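Local coordinates for bifunctional purine biosynthetic protein ADE5,7 (Cryptococcus neoformans var. grubii serotype A, PDB 7LVO), which catalyses the second and fifth steps of de novo purine biosynthesis, this N-terminal half carrying the ATP-dependent ligase that makes glycinamide ribonucleotide from phosphoribosylamine and glycine, at residues F54-S59 and D353-L358; L38-L43 and A63-C68. One frame throughout, in Å; residues are numbered along the deposited sequence.

Contact 1: residues F54-S59 and D353-L358; sequences FKLAQS and DLAEVL
Leu56, through CD2, and Ser59, through OG, meet the start of helix 354-362. The apolar packing gathers around the leucine methyl. Leu56 CD2 sits 3.6 Å from the backbone N of Ala355 and 3.7 Å from Leu358 CD1, the two leucine side chains crossing at about a right angle, and it also touches Leu354 CG at 3.8 Å. Beside it, Lys55 offers only its aliphatic root, CB lying 3.6 Å from Leu354 CD2, while the chain bends at chi2 and chi3 and takes the ammonium away to a weak bond with Gln58. Equally firm is buried Ser59, whose OG touches Ala355 CB, bonds Arg61 N and donates to Asp353 OD2 (2.7 Å) on its syn side, 16° out of the carboxylate plane. Asp353, the N-cap, accepts Glu356 N at OD1 from above that plane; being held at both oxygens should restrict its rotation. Looser is the side where a water links Lys55 O to Leu354 N, with Gln58 exposed and Asp353 partly so. Leu56 continues onto Ile40, Leu42 and Ile65 of the parallel sheet and Ala355 reaches Val62, joining N domain to ATP-grasp region, within which Leu358 anchors the helix on strand 240-248.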
ATOM      1  N   PHE A  54       5.717  -5.577 -13.591  1.00 19.45           N
ATOM      2  CA  PHE A  54       5.475  -6.888 -14.170  1.00 20.40           C
ATOM      3  C   PHE A  54       4.233  -6.879 -15.050  1.00 24.23           C
ATOM      4  O   PHE A  54       4.265  -7.353 -16.190  1.00 34.41           O
ATOM      5  CB  PHE A  54       5.353  -7.919 -13.039  1.00 25.55           C
ATOM      6  CG  PHE A  54       4.837  -9.260 -13.478  1.00 23.91           C
ATOM      7  CD1 PHE A  54       5.654 -10.144 -14.170  1.00 27.26           C
ATOM      8  CD2 PHE A  54       3.539  -9.644 -13.179  1.00 24.00           C
ATOM      9  CE1 PHE A  54       5.180 -11.386 -14.566  1.00 27.61           C
ATOM     10  CE2 PHE A  54       3.059 -10.886 -13.572  1.00 27.81           C
ATOM     11  CZ  PHE A  54       3.881 -11.756 -14.265  1.00 32.83           C
ATOM     12  N   LYS A  55       3.131  -6.335 -14.541  1.00 25.20           N
ATOM     13  CA  LYS A  55       1.885  -6.321 -15.304  1.00 23.76           C
ATOM     14  C   LYS A  55       1.918  -5.282 -16.420  1.00 25.85           C
ATOM     15  O   LYS A  55       1.552  -5.575 -17.563  1.00 25.09           O
ATOM     16  CB  LYS A  55       0.705  -6.060 -14.369  1.00 29.23           C
ATOM     17  CG  LYS A  55       0.450  -7.163 -13.353  1.00 30.67           C
ATOM     18  CD  LYS A  55       0.134  -8.505 -14.028  1.00 35.10           C
ATOM     19  CE  LYS A  55      -1.082  -8.412 -14.944  1.00 37.09           C
ATOM     20  NZ  LYS A  55      -1.479  -9.747 -15.484  1.00 40.13           N
ATOM     21  N   LEU A  56       2.376  -4.064 -16.111  1.00 26.71           N
ATOM     22  CA  LEU A  56       2.408  -3.014 -17.127  1.00 26.59           C
ATOM     23  C   LEU A  56       3.226  -3.441 -18.341  1.00 28.05           C
ATOM     24  O   LEU A  56       2.865  -3.130 -19.485  1.00 25.29           O
ATOM     25  CB  LEU A  56       2.964  -1.723 -16.531  1.00 31.41           C
ATOM     26  CG  LEU A  56       2.133  -1.087 -15.420  1.00 25.41           C
ATOM     27  CD1 LEU A  56       2.869   0.107 -14.834  1.00 28.63           C
ATOM     28  CD2 LEU A  56       0.752  -0.682 -15.911  1.00 28.52           C
ATOM     29  N   ALA A  57       4.322  -4.167 -18.113  1.00 26.53           N
ATOM     30  CA  ALA A  57       5.185  -4.577 -19.216  1.00 32.07           C
ATOM     31  C   ALA A  57       4.502  -5.560 -20.162  1.00 24.56           C
ATOM     32  O   ALA A  57       4.979  -5.756 -21.285  1.00 28.56           O
ATOM     33  CB  ALA A  57       6.471  -5.197 -18.671  1.00 31.52           C
ATOM     34  N   GLN A  58       3.403  -6.174 -19.742  1.00 28.99           N
ATOM     35  CA  GLN A  58       2.654  -7.078 -20.602  1.00 32.33           C
ATOM     36  C   GLN A  58       1.653  -6.358 -21.499  1.00 39.94           C
ATOM     37  O   GLN A  58       1.099  -6.986 -22.409  1.00 32.24           O
ATOM     38  CB  GLN A  58       1.910  -8.112 -19.755  1.00 32.82           C
ATOM     39  CG  GLN A  58       2.821  -9.050 -18.980  1.00 39.60           C
ATOM     40  CD  GLN A  58       2.048 -10.008 -18.101  1.00 31.53           C
ATOM     41  OE1 GLN A  58       1.081  -9.619 -17.441  1.00 36.51           O
ATOM     42  NE2 GLN A  58       2.453 -11.266 -18.099  1.00 31.47           N
ATOM     43  N   SER A  59       1.409  -5.071 -21.263  1.00 26.56           N
ATOM     44  CA  SER A  59       0.470  -4.319 -22.089  1.00 26.56           C
ATOM     45  C   SER A  59       1.072  -4.054 -23.463  1.00 30.51           C
ATOM     46  O   SER A  59       2.195  -3.561 -23.576  1.00 26.86           O
ATOM     47  CB  SER A  59       0.111  -3.000 -21.418  1.00 33.90           C
ATOM     48  OG  SER A  59      -0.425  -2.064 -22.354  1.00 30.48           O
ATOM     49  N   ASP A 353      -5.821  -5.283 -19.125  1.00 31.12           N
ATOM     50  CA  ASP A 353      -4.608  -4.505 -19.345  1.00 32.40           C
ATOM     51  C   ASP A 353      -4.487  -3.510 -18.200  1.00 29.54           C
ATOM     52  O   ASP A 353      -5.287  -2.575 -18.098  1.00 30.22           O
ATOM     53  CB  ASP A 353      -4.653  -3.790 -20.696  1.00 34.49           C
ATOM     54  CG  ASP A 353      -3.396  -2.973 -20.973  1.00 26.33           C
ATOM     55  OD1 ASP A 353      -2.826  -2.406 -20.026  1.00 31.73           O
ATOM     56  OD2 ASP A 353      -2.981  -2.893 -22.144  1.00 23.29           O
ATOM     57  N   LEU A 354      -3.486  -3.708 -17.336  1.00 25.15           N
ATOM     58  CA  LEU A 354      -3.334  -2.821 -16.187  1.00 28.22           C
ATOM     59  C   LEU A 354      -3.051  -1.393 -16.636  1.00 23.15           C
ATOM     60  O   LEU A 354      -3.521  -0.437 -16.010  1.00 20.44           O
ATOM     61  CB  LEU A 354      -2.226  -3.317 -15.271  1.00 24.47           C
ATOM     62  CG  LEU A 354      -2.011  -2.486 -14.009  1.00 22.29           C
ATOM     63  CD1 LEU A 354      -3.302  -2.296 -13.228  1.00 22.40           C
ATOM     64  CD2 LEU A 354      -0.937  -3.135 -13.120  1.00 31.31           C
ATOM     65  N   ALA A 355      -2.275  -1.228 -17.711  1.00 23.92           N
ATOM     66  CA  ALA A 355      -2.000   0.114 -18.219  1.00 26.54           C
ATOM     67  C   ALA A 355      -3.297   0.822 -18.610  1.00 26.18           C
ATOM     68  O   ALA A 355      -3.520   1.988 -18.263  1.00 21.62           O
ATOM     69  CB  ALA A 355      -1.042   0.035 -19.405  1.00 30.98           C
ATOM     70  N   GLU A 356      -4.174   0.117 -19.323  1.00 22.17           N
ATOM     71  CA  GLU A 356      -5.448   0.705 -19.712  1.00 24.00           C
ATOM     72  C   GLU A 356      -6.269   1.081 -18.486  1.00 31.46           C
ATOM     73  O   GLU A 356      -6.946   2.115 -18.475  1.00 27.62           O
ATOM     74  CB  GLU A 356      -6.225  -0.269 -20.602  1.00 28.41           C
ATOM     75  CG  GLU A 356      -7.502   0.315 -21.181  1.00 34.84           C
ATOM     76  CD  GLU A 356      -7.233   1.497 -22.086  1.00 45.48           C
ATOM     77  OE1 GLU A 356      -6.474   1.338 -23.068  1.00 53.06           O
ATOM     78  OE2 GLU A 356      -7.765   2.589 -21.801  1.00 37.54           O
ATOM     79  N   VAL A 357      -6.209   0.255 -17.436  1.00 21.85           N
ATOM     80  CA  VAL A 357      -6.954   0.547 -16.218  1.00 20.74           C
ATOM     81  C   VAL A 357      -6.440   1.834 -15.575  1.00 24.95           C
ATOM     82  O   VAL A 357      -7.218   2.697 -15.160  1.00 17.86           O
ATOM     83  CB  VAL A 357      -6.867  -0.644 -15.246  1.00 18.42           C
ATOM     84  CG1 VAL A 357      -7.462  -0.271 -13.893  1.00 23.47           C
ATOM     85  CG2 VAL A 357      -7.564  -1.857 -15.838  1.00 24.01           C
ATOM     86  N   LEU A 358      -5.117   1.985 -15.494  1.00 22.98           N
ATOM     87  CA  LEU A 358      -4.554   3.158 -14.834  1.00 28.25           C
ATOM     88  C   LEU A 358      -4.867   4.434 -15.609  1.00 23.39           C
ATOM     89  O   LEU A 358      -5.135   5.477 -15.011  1.00 18.33           O
ATOM     90  CB  LEU A 358      -3.044   2.983 -14.665  1.00 21.88           C
ATOM     91  CG  LEU A 358      -2.581   1.781 -13.842  1.00 17.86           C
ATOM     92  CD1 LEU A 358      -1.054   1.734 -13.824  1.00 28.95           C
ATOM     93  CD2 LEU A 358      -3.123   1.860 -12.418  1.00 18.46           C
TER
HETATM   94  O   HOH W   1      -1.246  -5.655 -18.281  1.00 30.05           O

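Contact 2: residues L38-L43 and A63-C68; sequences LSILLL and ARIVVC
The peptide groups of Leu38-Leu43 and Ala63-Cys68 form the flat layer here, joined at their edges by parallel-strand hydrogen bonds. On one face stand Ser39, Leu41 and Leu43 with Arg64, Val66 and Cys68; on the other, Ile40 and Leu42 with Ile65 and Val67. Bonding alternates from strand to strand in the way of a parallel ladder. At its start Leu38 O accepts from both Ala63 N and Arg64 N, the first in the carbonyl plane on a lone pair. At its far end the bonds are short and straight: Leu42 N to Val66 O is 2.6 Å, and Cys68 N meets Leu42 O at 2.7 Å with an angle of 179° at the hydrogen. CA-H...O contacts such as Ser39 CA to Arg64 O (3.4 Å) fill in between.

Over the first face, Leu41 CD1 presses on Val66 CG1 at 3.5 Å. With CG of Leu41 turned away from its own backbone N (chi1 173°), that methyl is carried across to the neighbouring strand. Ser39 OG lies alongside the extended Arg64 chain, 3.5 Å from its CB, and the guanidinium continues to a salt bridge with Glu104. On the reverse face Ile65 CD1 folds back to Ile40 CB at 3.8 Å.

These strands are the two central ones of the four-stranded parallel sheet, linked by a right-handed beta-alpha-beta crossover through helix 47-56. That helix covers Ile40, Leu42 and Ile65, helix 95-104 covers Leu41, Leu43 and Val66, and strand 108-111 flanks strand 38-44.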
ATOM      1  N   LEU A  38       3.371   3.845 -25.049  1.00 29.22           N
ATOM      2  CA  LEU A  38       3.410   4.706 -23.882  1.00 28.75           C
ATOM      3  C   LEU A  38       4.708   4.535 -23.098  1.00 29.59           C
ATOM      4  O   LEU A  38       5.343   3.478 -23.116  1.00 27.73           O
ATOM      5  CB  LEU A  38       2.223   4.402 -22.975  1.00 31.60           C
ATOM      6  CG  LEU A  38       0.843   4.692 -23.564  1.00 43.52           C
ATOM      7  CD1 LEU A  38      -0.238   4.073 -22.694  1.00 50.12           C
ATOM      8  CD2 LEU A  38       0.632   6.187 -23.710  1.00 31.77           C
ATOM      9  N   SER A  39       5.095   5.603 -22.405  1.00 31.13           N
ATOM     10  CA  SER A  39       6.203   5.597 -21.460  1.00 32.81           C
ATOM     11  C   SER A  39       5.629   5.894 -20.083  1.00 33.93           C
ATOM     12  O   SER A  39       5.007   6.943 -19.887  1.00 23.67           O
ATOM     13  CB  SER A  39       7.261   6.635 -21.838  1.00 28.53           C
ATOM     14  OG  SER A  39       7.856   6.312 -23.078  1.00 29.65           O
ATOM     15  N   ILE A  40       5.821   4.967 -19.143  1.00 33.89           N
ATOM     16  CA  ILE A  40       5.297   5.081 -17.788  1.00 23.82           C
ATOM     17  C   ILE A  40       6.462   5.165 -16.815  1.00 24.45           C
ATOM     18  O   ILE A  40       7.448   4.431 -16.941  1.00 25.03           O
ATOM     19  CB  ILE A  40       4.380   3.890 -17.434  1.00 23.61           C
ATOM     20  CG1 ILE A  40       3.129   3.902 -18.317  1.00 34.47           C
ATOM     21  CG2 ILE A  40       3.998   3.934 -15.962  1.00 26.81           C
ATOM     22  CD1 ILE A  40       2.292   2.641 -18.212  1.00 28.39           C
ATOM     23  N   LEU A  41       6.349   6.058 -15.843  1.00 28.72           N
ATOM     24  CA  LEU A  41       7.379   6.283 -14.838  1.00 25.02           C
ATOM     25  C   LEU A  41       6.857   5.823 -13.487  1.00 26.04           C
ATOM     26  O   LEU A  41       5.869   6.376 -12.976  1.00 26.62           O
ATOM     27  CB  LEU A  41       7.769   7.759 -14.783  1.00 29.76           C
ATOM     28  CG  LEU A  41       8.726   8.181 -13.675  1.00 25.84           C
ATOM     29  CD1 LEU A  41      10.089   7.524 -13.844  1.00 29.99           C
ATOM     30  CD2 LEU A  41       8.856   9.698 -13.653  1.00 26.84           C
ATOM     31  N   LEU A  42       7.513   4.809 -12.918  1.00 21.64           N
ATOM     32  CA  LEU A  42       7.183   4.306 -11.592  1.00 19.90           C
ATOM     33  C   LEU A  42       8.142   4.912 -10.578  1.00 21.32           C
ATOM     34  O   LEU A  42       9.364   4.790 -10.731  1.00 26.51           O
ATOM     35  CB  LEU A  42       7.266   2.780 -11.550  1.00 22.37           C
ATOM     36  CG  LEU A  42       6.388   2.013 -12.523  1.00 19.06           C
ATOM     37  CD1 LEU A  42       6.478   0.518 -12.245  1.00 24.38           C
ATOM     38  CD2 LEU A  42       4.939   2.471 -12.448  1.00 35.17           C
ATOM     39  N   LEU A  43       7.592   5.561  -9.553  1.00 20.79           N
ATOM     40  CA  LEU A  43       8.378   6.082  -8.443  1.00 23.53           C
ATOM     41  C   LEU A  43       8.354   5.059  -7.306  1.00 29.16           C
ATOM     42  O   LEU A  43       7.279   4.669  -6.837  1.00 21.73           O
ATOM     43  CB  LEU A  43       7.837   7.420  -7.962  1.00 19.99           C
ATOM     44  CG  LEU A  43       7.601   8.510  -9.010  1.00 27.04           C
ATOM     45  CD1 LEU A  43       7.191   9.804  -8.309  1.00 26.51           C
ATOM     46  CD2 LEU A  43       8.810   8.738  -9.882  1.00 24.41           C
ATOM     47  N   ALA A  63       5.395   0.776 -24.267  1.00 30.34           N
ATOM     48  CA  ALA A  63       6.695   0.538 -24.872  1.00 33.87           C
ATOM     49  C   ALA A  63       7.866   0.791 -23.935  1.00 35.50           C
ATOM     50  O   ALA A  63       8.972   0.314 -24.216  1.00 29.75           O
ATOM     51  CB  ALA A  63       6.867   1.418 -26.119  1.00 37.34           C
ATOM     52  N   ARG A  64       7.657   1.514 -22.838  1.00 38.75           N
ATOM     53  CA  ARG A  64       8.754   1.897 -21.955  1.00 36.87           C
ATOM     54  C   ARG A  64       8.244   1.972 -20.526  1.00 32.68           C
ATOM     55  O   ARG A  64       7.222   2.614 -20.259  1.00 26.46           O
ATOM     56  CB  ARG A  64       9.345   3.247 -22.384  1.00 32.74           C
ATOM     57  CG  ARG A  64      10.552   3.697 -21.587  1.00 43.04           C
ATOM     58  CD  ARG A  64      10.994   5.090 -22.031  1.00 46.07           C
ATOM     59  NE  ARG A  64      12.223   5.522 -21.372  1.00 52.25           N
ATOM     60  CZ  ARG A  64      12.724   6.748 -21.456  1.00 50.35           C
ATOM     61  NH1 ARG A  64      12.115   7.694 -22.149  1.00 42.67           N
ATOM     62  NH2 ARG A  64      13.861   7.031 -20.826  1.00 50.17           N
ATOM     63  N   ILE A  65       8.954   1.306 -19.618  1.00 28.75           N
ATOM     64  CA  ILE A  65       8.669   1.346 -18.187  1.00 28.95           C
ATOM     65  C   ILE A  65       9.938   1.801 -17.479  1.00 24.72           C
ATOM     66  O   ILE A  65      11.000   1.193 -17.653  1.00 29.15           O
ATOM     67  CB  ILE A  65       8.217  -0.022 -17.655  1.00 25.30           C
ATOM     68  CG1 ILE A  65       6.819  -0.373 -18.157  1.00 30.90           C
ATOM     69  CG2 ILE A  65       8.253  -0.042 -16.134  1.00 30.13           C
ATOM     70  CD1 ILE A  65       5.707   0.325 -17.412  1.00 38.97           C
ATOM     71  N   VAL A  66       9.834   2.873 -16.701  1.00 25.24           N
ATOM     72  CA  VAL A  66      10.962   3.430 -15.969  1.00 27.81           C
ATOM     73  C   VAL A  66      10.649   3.327 -14.482  1.00 29.19           C
ATOM     74  O   VAL A  66       9.611   3.820 -14.024  1.00 20.96           O
ATOM     75  CB  VAL A  66      11.245   4.885 -16.371  1.00 26.94           C
ATOM     76  CG1 VAL A  66      12.374   5.449 -15.537  1.00 28.37           C
ATOM     77  CG2 VAL A  66      11.567   4.973 -17.851  1.00 37.16           C
ATOM     78  N   VAL A  67      11.545   2.691 -13.734  1.00 24.66           N
ATOM     79  CA  VAL A  67      11.387   2.495 -12.299  1.00 19.99           C
ATOM     80  C   VAL A  67      12.440   3.349 -11.616  1.00 23.66           C
ATOM     81  O   VAL A  67      13.641   3.065 -11.716  1.00 25.04           O
ATOM     82  CB  VAL A  67      11.517   1.018 -11.899  1.00 19.10           C
ATOM     83  CG1 VAL A  67      10.876   0.779 -10.563  1.00 21.72           C
ATOM     84  CG2 VAL A  67      10.918   0.119 -12.976  1.00 20.93           C
ATOM     85  N   CYS A  68      11.995   4.389 -10.917  1.00 20.44           N
ATOM     86  CA  CYS A  68      12.891   5.332 -10.259  1.00 25.38           C
ATOM     87  C   CYS A  68      12.735   5.233  -8.749  1.00 21.75           C
ATOM     88  O   CYS A  68      11.699   5.649  -8.215  1.00 22.98           O
ATOM     89  CB  CYS A  68      12.594   6.760 -10.730  1.00 32.92           C
ATOM     90  SG  CYS A  68      13.654   8.016  -9.975  1.00 27.47           S
TER

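In the fold
The two contacts share one beta-alpha-beta unit: contact 2 pairs its strands, and contact 1 uses the end of the helix between them to meet a helix almost 300 residues further on. Leu56 joins them, its CB 3.5 Å from Ile65 CD1 and its CD1 3.9 Å from Leu42 CD2, while its other methyl serves contact 1. Both are largely buried, yet their chemistry differs. Contact 2 lies within the N domain and rests on a regular run of backbone bonds with mostly apolar side chains on both faces, Ser39 and Arg64 being the polar exceptions at one end. Contact 1, between the N domain and the ATP-grasp region, depends on side chains, a capping carboxylate and a water.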